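PDB 4ONY: extracellular solute-binding protein family 5 from Brucella melitensis, which probably binds peptides or similar solutes in the periplasm and hands them to an ABC transporter for import. Local coordinates for residues G381-E385 against D386-G390; D470-Y473 against Q474-L477; N497-W500 against L501-G504. All blocks are in the same frame, centred on the assembly; numbering follows the deposited sequence.

How the interactions relate
Running from the N terminus, interactions 1, 2 and 3 come in series, none nesting in or crossing another; each lies within one continuous stretch, a turn or two of helix, so none closes a long loop. Interaction 1 starts helix 385-389 after the loop from helix 370-376 and sets it against helix 537-553. Interaction 2 lies on helix 470-478, which follows edge strand 462-467 and packs on strands 435-440 and 484-489 of the mixed six-stranded sheet. Interaction 3, on helix 499-503, a loop after strand 484-489, reaches helices 522-533 and 537-553. The centres of interactions 2 and 3 are about 21 Å apart, those of 1 and 2 about 35 Å.

Interaction 1 of 3, residues G381-E385 against D386-G390; sequences GAVRE and DVMNG
R384 and D386 meet at the N terminus of a short helix, where R384 holds the N-cap position and helix 385-389 begins. The guanidinium offers its NE edge to the carboxylate: NE donates to D386 OD1 over 3.0 Å in a salt bridge, OD1 accepting with its syn lone pair from slightly out of the guanidinium plane, and the two planes are turned 71° apart. D386 reaches back with its CG between the backbone N and carbonyl carbon (chi1 58°). R384 bends at chi3, and its NH1 makes a second salt bridge, with D555. The methyl CG2 of V387 lies 3.7 Å from R384 NH2, approaching obliquely.

On the apolar side, V383 and M388 cross at about a right angle. M388, bent at both chi2 and chi3, curls its methyl back over the valine, CE resting 3.7 Å from V383 CB, and V383 CG1 touches V387 CG1 at 4.0 Å. V550 and S553 of helix 537-553 and L376 of helix 370-376 also touch V383, joining the turn to both helices. The first helical bond follows the cap: M388 N donates to R384 O over 2.9 Å.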
loop_
_atom_site.group_PDB
_atom_site.type_symbol
_atom_site.label_atom_id
_atom_site.label_comp_id
_atom_site.label_asym_id
_atom_site.label_seq_id
_atom_site.Cartn_x
_atom_site.Cartn_y
_atom_site.Cartn_z
ATOM N N GLY A 381 -25.184 -18.381 3.672
ATOM C CA GLY A 381 -25.535 -17.539 2.521
ATOM C C GLY A 381 -24.456 -16.592 2.005
ATOM O O GLY A 381 -24.647 -15.928 0.969
ATOM N N ALA A 382 -23.326 -16.548 2.706
ATOM C CA ALA A 382 -22.352 -15.472 2.630
ATOM C C ALA A 382 -21.488 -15.467 1.368
ATOM O O ALA A 382 -21.020 -14.405 0.953
ATOM C CB ALA A 382 -21.474 -15.494 3.844
ATOM N N VAL A 383 -21.283 -16.650 0.780
ATOM C CA VAL A 383 -20.486 -16.794 -0.384
ATOM C C VAL A 383 -21.279 -17.511 -1.480
ATOM O O VAL A 383 -21.926 -18.508 -1.236
ATOM C CB VAL A 383 -19.215 -17.600 -0.068
ATOM C CG1 VAL A 383 -18.401 -17.768 -1.343
ATOM C CG2 VAL A 383 -18.432 -16.890 1.021
ATOM N N ARG A 384 -21.251 -16.932 -2.668
ATOM C CA ARG A 384 -21.986 -17.440 -3.808
ATOM C C ARG A 384 -21.244 -18.705 -4.272
ATOM O O ARG A 384 -19.999 -18.786 -4.176
ATOM C CB ARG A 384 -21.920 -16.351 -4.890
ATOM C CG ARG A 384 -23.012 -16.324 -5.913
ATOM C CD ARG A 384 -23.201 -14.939 -6.523
ATOM N NE ARG A 384 -21.981 -14.462 -7.166
ATOM C CZ ARG A 384 -21.515 -13.219 -7.077
ATOM N NH1 ARG A 384 -22.138 -12.287 -6.340
ATOM N NH2 ARG A 384 -20.378 -12.906 -7.698
ATOM N N GLU A 385 -21.990 -19.683 -4.746
ATOM C CA GLU A 385 -21.417 -20.912 -5.217
ATOM C C GLU A 385 -20.255 -20.707 -6.220
ATOM O O GLU A 385 -19.212 -21.384 -6.114
ATOM C CB GLU A 385 -22.499 -21.813 -5.870
ATOM C CG GLU A 385 -21.902 -23.081 -6.440
ATOM C CD GLU A 385 -22.925 -24.046 -7.044
ATOM O OE1 GLU A 385 -23.498 -23.766 -8.141
ATOM O OE2 GLU A 385 -23.088 -25.117 -6.440
ATOM N N ASP A 386 -20.445 -19.847 -7.220
ATOM C CA ASP A 386 -19.351 -19.627 -8.213
ATOM C C ASP A 386 -18.085 -19.039 -7.566
ATOM O O ASP A 386 -16.964 -19.401 -7.906
ATOM C CB ASP A 386 -19.795 -18.819 -9.470
ATOM C CG ASP A 386 -20.388 -17.409 -9.152
ATOM O OD1 ASP A 386 -20.499 -16.966 -7.972
ATOM O OD2 ASP A 386 -20.754 -16.742 -10.150
ATOM N N VAL A 387 -18.273 -18.195 -6.579
ATOM C CA VAL A 387 -17.118 -17.605 -5.873
ATOM C C VAL A 387 -16.442 -18.672 -4.995
ATOM O O VAL A 387 -15.220 -18.685 -4.881
ATOM C CB VAL A 387 -17.536 -16.372 -5.047
ATOM C CG1 VAL A 387 -16.403 -15.826 -4.197
ATOM C CG2 VAL A 387 -18.048 -15.258 -5.959
ATOM N N MET A 388 -17.230 -19.523 -4.366
ATOM C CA MET A 388 -16.706 -20.553 -3.492
ATOM C C MET A 388 -15.911 -21.590 -4.283
ATOM O O MET A 388 -14.865 -22.064 -3.792
ATOM C CB MET A 388 -17.837 -21.243 -2.745
ATOM C CG MET A 388 -17.418 -22.301 -1.724
ATOM S SD MET A 388 -16.889 -21.502 -0.210
ATOM C CE MET A 388 -18.507 -21.220 0.525
ATOM N N ASN A 389 -16.369 -21.923 -5.493
ATOM C CA ASN A 389 -15.700 -22.948 -6.319
ATOM C C ASN A 389 -14.607 -22.397 -7.231
ATOM O O ASN A 389 -13.937 -23.154 -7.904
ATOM C CB ASN A 389 -16.689 -23.867 -7.102
ATOM C CG ASN A 389 -17.502 -23.147 -8.187
ATOM O OD1 ASN A 389 -17.090 -22.140 -8.730
ATOM N ND2 ASN A 389 -18.647 -23.725 -8.542
ATOM N N GLY A 390 -14.398 -21.089 -7.219
ATOM C CA GLY A 390 -13.334 -20.487 -8.032
ATOM C C GLY A 390 -13.649 -20.417 -9.533
ATOM O O GLY A 390 -12.726 -20.399 -10.372
#

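Interaction 2 of 3, residues D470-Y473 against Q474-L477; sequences DAQY and QQRL
Y473 overlaps L477 with its CE1 corner, one helical turn further on in helix 470-478. The ring carbon CE1 meets L477 CD1 at 3.6 Å and CG at 3.7 Å, the leucine branch coming in obliquely. With its CG anti to the backbone N (chi1 -177°), the tyrosine leans along the helix toward the leucine. Both residues are buried: I485 of strand 484-489 touches each of them, M439 of strand 435-440 adds to the cover of Y473, and R441 touches both.

Beneath the side chains runs the regular i to i+4 ladder. Q474 N donates to D470 O with an N-H...O angle of 168°, and L477 N donates to Y473 O over 2.9 Å; the two bonds between them, Q475 to A471 and R476 to Q472, are similar.

On the outer side Q475 keeps an extended chain, and one water bridges it to the backbone, giving a proton to Q472 O at 2.9 Å and another to Q475 OE1 at 3.0 Å. Q472 O therefore accepts twice, from this water and from R476 N.

D470 and Q474 point their oxygens at neighbouring places without bonding each other, OD1 and OE1 being 4.1 Å apart with the two planes turned 55°. R441 bridges them: its NH1 makes a salt bridge with D470 OD1 and a hydrogen bond with Q474 OE1. R476 sends its own guanidinium to E437 and to the carbonyl of D481. The helix is thus amphipathic, the Y473-L477 pair facing the sheet with charged and amide groups beside it, and the shared arginine probably offsets the carboxylate charge of D470.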
loop_
_atom_site.group_PDB
_atom_site.type_symbol
_atom_site.label_atom_id
_atom_site.label_comp_id
_atom_site.label_asym_id
_atom_site.label_seq_id
_atom_site.Cartn_x
_atom_site.Cartn_y
_atom_site.Cartn_z
ATOM N N ASP A 470 -13.056 18.907 -4.142
ATOM C CA ASP A 470 -12.479 18.042 -3.125
ATOM C C ASP A 470 -13.014 18.242 -1.693
ATOM O O ASP A 470 -13.358 17.275 -1.024
ATOM C CB ASP A 470 -10.957 18.120 -3.122
ATOM C CG ASP A 470 -10.342 17.108 -2.163
ATOM O OD1 ASP A 470 -10.573 15.878 -2.337
ATOM O OD2 ASP A 470 -9.710 17.538 -1.167
ATOM N N ALA A 471 -13.041 19.466 -1.195
ATOM C CA ALA A 471 -13.485 19.682 0.180
ATOM C C ALA A 471 -14.972 19.286 0.378
ATOM O O ALA A 471 -15.325 18.690 1.366
ATOM C CB ALA A 471 -13.244 21.114 0.592
ATOM N N GLN A 472 -15.836 19.650 -0.564
ATOM C CA GLN A 472 -17.243 19.309 -0.459
ATOM C C GLN A 472 -17.412 17.789 -0.614
ATOM O O GLN A 472 -18.269 17.201 0.012
ATOM C CB GLN A 472 -18.096 20.040 -1.521
ATOM C CG GLN A 472 -18.231 21.555 -1.301
ATOM C CD GLN A 472 -17.141 22.366 -1.989
ATOM O OE1 GLN A 472 -16.001 21.907 -2.219
ATOM N NE2 GLN A 472 -17.481 23.597 -2.316
ATOM N N TYR A 473 -16.601 17.187 -1.484
ATOM C CA TYR A 473 -16.618 15.724 -1.673
ATOM C C TYR A 473 -16.311 15.013 -0.308
ATOM O O TYR A 473 -17.047 14.103 0.137
ATOM C CB TYR A 473 -15.624 15.345 -2.767
ATOM C CG TYR A 473 -15.586 13.896 -3.124
ATOM C CD1 TYR A 473 -14.855 12.982 -2.355
ATOM C CD2 TYR A 473 -16.227 13.433 -4.257
ATOM C CE1 TYR A 473 -14.809 11.646 -2.685
ATOM C CE2 TYR A 473 -16.174 12.098 -4.589
ATOM C CZ TYR A 473 -15.491 11.208 -3.793
ATOM O OH TYR A 473 -15.407 9.889 -4.143
ATOM N N GLN A 474 -15.245 15.431 0.351
ATOM C CA GLN A 474 -14.873 14.856 1.667
ATOM C C GLN A 474 -15.927 15.098 2.741
ATOM O O GLN A 474 -16.144 14.265 3.595
ATOM C CB GLN A 474 -13.555 15.426 2.168
ATOM C CG GLN A 474 -12.364 15.047 1.336
ATOM C CD GLN A 474 -12.036 13.555 1.375
ATOM O OE1 GLN A 474 -11.541 13.016 0.379
ATOM N NE2 GLN A 474 -12.283 12.897 2.517
ATOM N N GLN A 475 -16.578 16.258 2.709
ATOM C CA GLN A 475 -17.718 16.520 3.628
ATOM C C GLN A 475 -18.817 15.449 3.439
ATOM O O GLN A 475 -19.379 14.933 4.416
ATOM C CB GLN A 475 -18.318 17.946 3.432
ATOM C CG GLN A 475 -17.478 19.088 3.984
ATOM C CD GLN A 475 -18.066 20.479 3.653
ATOM O OE1 GLN A 475 -18.937 20.627 2.806
ATOM N NE2 GLN A 475 -17.546 21.484 4.287
ATOM N N ARG A 476 -19.114 15.107 2.198
ATOM C CA ARG A 476 -20.128 14.062 1.893
ATOM C C ARG A 476 -19.659 12.627 2.215
ATOM O O ARG A 476 -20.469 11.779 2.628
ATOM C CB ARG A 476 -20.609 14.248 0.441
ATOM C CG ARG A 476 -21.483 15.516 0.322
ATOM C CD ARG A 476 -22.025 15.801 -1.063
ATOM N NE ARG A 476 -22.894 14.713 -1.505
ATOM C CZ ARG A 476 -23.518 14.673 -2.693
ATOM N NH1 ARG A 476 -23.308 15.640 -3.590
ATOM N NH2 ARG A 476 -24.293 13.617 -3.023
ATOM N N LEU A 477 -18.373 12.352 2.018
ATOM C CA LEU A 477 -17.812 11.066 2.407
ATOM C C LEU A 477 -17.993 10.843 3.909
ATOM O O LEU A 477 -18.362 9.767 4.374
ATOM C CB LEU A 477 -16.311 11.013 2.101
ATOM C CG LEU A 477 -15.877 10.611 0.693
ATOM C CD1 LEU A 477 -14.369 10.316 0.628
ATOM C CD2 LEU A 477 -16.676 9.431 0.214
HETATM O O HOH W 1 -20.409 19.072 0.771
#

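Interaction 3 of 3, residues N497-W500 against L501-G504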
loop_
_atom_site.group_PDB
_atom_site.type_symbol
_atom_site.label_atom_id
_atom_site.label_comp_id
_atom_site.label_asym_id
_atom_site.label_seq_id
_atom_site.Cartn_x
_atom_site.Cartn_y
_atom_site.Cartn_z
ATOM N N ASN A 497 -5.404 -4.952 11.411
ATOM C CA ASN A 497 -6.406 -4.210 12.170
ATOM C C ASN A 497 -7.170 -3.169 11.359
ATOM O O ASN A 497 -8.347 -2.934 11.638
ATOM C CB ASN A 497 -5.740 -3.525 13.369
ATOM C CG ASN A 497 -5.157 -4.543 14.347
ATOM O OD1 ASN A 497 -5.709 -5.628 14.529
ATOM N ND2 ASN A 497 -3.987 -4.239 14.910
ATOM N N GLU A 498 -6.523 -2.582 10.339
ATOM C CA GLU A 498 -7.195 -1.616 9.461
ATOM C C GLU A 498 -8.452 -2.212 8.759
ATOM O O GLU A 498 -9.356 -1.485 8.352
ATOM C CB GLU A 498 -6.196 -0.976 8.482
ATOM C CG GLU A 498 -5.825 -1.836 7.261
ATOM C CD GLU A 498 -5.049 -3.099 7.610
ATOM O OE1 GLU A 498 -4.367 -3.122 8.674
ATOM O OE2 GLU A 498 -5.098 -4.072 6.823
ATOM N N GLN A 499 -8.549 -3.536 8.658
ATOM C CA GLN A 499 -9.701 -4.112 8.024
ATOM C C GLN A 499 -11.014 -3.793 8.767
ATOM O O GLN A 499 -12.053 -3.659 8.125
ATOM C CB GLN A 499 -9.550 -5.623 7.826
ATOM C CG GLN A 499 -8.358 -6.089 7.000
ATOM C CD GLN A 499 -8.317 -5.528 5.579
ATOM O OE1 GLN A 499 -7.336 -4.888 5.200
ATOM N NE2 GLN A 499 -9.342 -5.724 4.831
ATOM N N TRP A 500 -10.969 -3.629 10.099
ATOM C CA TRP A 500 -12.147 -3.261 10.849
ATOM C C TRP A 500 -12.781 -1.948 10.394
ATOM O O TRP A 500 -13.985 -1.838 10.399
ATOM C CB TRP A 500 -11.854 -3.156 12.359
ATOM C CG TRP A 500 -11.572 -4.464 13.042
ATOM C CD1 TRP A 500 -10.421 -4.810 13.698
ATOM C CD2 TRP A 500 -12.444 -5.588 13.147
ATOM N NE1 TRP A 500 -10.522 -6.097 14.158
ATOM C CE2 TRP A 500 -11.774 -6.574 13.875
ATOM C CE3 TRP A 500 -13.755 -5.849 12.705
ATOM C CZ2 TRP A 500 -12.365 -7.821 14.189
ATOM C CZ3 TRP A 500 -14.337 -7.092 12.993
ATOM C CH2 TRP A 500 -13.633 -8.061 13.741
ATOM N N LEU A 501 -11.986 -0.941 10.067
ATOM C CA LEU A 501 -12.541 0.365 9.706
ATOM C C LEU A 501 -12.950 0.436 8.240
ATOM O O LEU A 501 -13.669 1.366 7.839
ATOM C CB LEU A 501 -11.605 1.513 10.098
ATOM C CG LEU A 501 -11.723 1.858 11.599
ATOM C CD1 LEU A 501 -10.565 2.731 12.057
ATOM C CD2 LEU A 501 -13.048 2.572 11.934
ATOM N N ARG A 502 -12.554 -0.558 7.461
ATOM C CA ARG A 502 -12.999 -0.673 6.092
ATOM C C ARG A 502 -14.282 -1.437 5.949
ATOM O O ARG A 502 -15.115 -1.093 5.105
ATOM C CB ARG A 502 -11.988 -1.427 5.255
ATOM C CG ARG A 502 -10.691 -0.711 5.092
ATOM C CD ARG A 502 -9.724 -1.531 4.246
ATOM N NE ARG A 502 -8.458 -0.806 4.161
ATOM C CZ ARG A 502 -7.427 -1.188 3.441
ATOM N NH1 ARG A 502 -7.476 -2.311 2.753
ATOM N NH2 ARG A 502 -6.331 -0.460 3.456
ATOM N N TRP A 503 -14.382 -2.551 6.678
ATOM C CA TRP A 503 -15.426 -3.563 6.450
ATOM C C TRP A 503 -16.223 -4.012 7.696
ATOM O O TRP A 503 -17.243 -4.690 7.556
ATOM C CB TRP A 503 -14.778 -4.831 5.870
ATOM C CG TRP A 503 -13.919 -4.633 4.689
ATOM C CD1 TRP A 503 -12.575 -4.839 4.595
ATOM C CD2 TRP A 503 -14.354 -4.234 3.378
ATOM N NE1 TRP A 503 -12.149 -4.574 3.291
ATOM C CE2 TRP A 503 -13.218 -4.226 2.534
ATOM C CE3 TRP A 503 -15.594 -3.904 2.838
ATOM C CZ2 TRP A 503 -13.282 -3.881 1.187
ATOM C CZ3 TRP A 503 -15.669 -3.583 1.467
ATOM C CH2 TRP A 503 -14.515 -3.567 0.673
ATOM N N GLY A 504 -15.755 -3.635 8.893
ATOM C CA GLY A 504 -16.320 -4.117 10.113
ATOM C C GLY A 504 -17.698 -3.558 10.353
ATOM O O GLY A 504 -17.980 -2.394 10.026
#
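R502 passes its guanidinium alongside E498, the two side chains pointing the same way, and E498 CG lies 3.9 Å above one face of it, offset toward the rim. This is packing of an aliphatic carbon against a flat cation rather than ion pairing: the charged atoms E498 OE2 and R502 NH1 remain 5.0 Å apart. Each polar end has another partner. R502 NH2 donates to the carbonyl of A490, while E498 OE2 accepts from the backbone N of G496, curling back beside its own chain with the side chain bent at chi2 (-66°). N497 ND2 in turn donates to D178.

The backbone donors are satisfied unevenly. W500 N donates to N497 O over 3.1 Å, and W503 N makes a good bond to Q499 O, 3.0 Å long. R502 N is shared weakly between E498 O and Q499 O, and L501 N reaches E498 O in a bond that is also weak. Q499 O therefore receives two donors, one firmly and one loosely. G504 N closes the turn on W500 O at 2.9 Å, though it comes from above the carbonyl plane, 45° out of it; S507 OG adds a weak bond to the same oxygen.

Around this turn the side chains spread to different neighbours. Q499 runs beside W503, its amide plane 34° from the indole, and W503 packs edge-to-face with F355. W500 turns instead to I528 and L532 of helix 522-533, and its ring edge meets G504, with CE3 4.0 Å from CA. Bonds divided between i to i+3 and i to i+4 acceptors are characteristic of a short, irregular helical turn, here lying between strand 484-489 and the helices that follow it in this solute-binding fold.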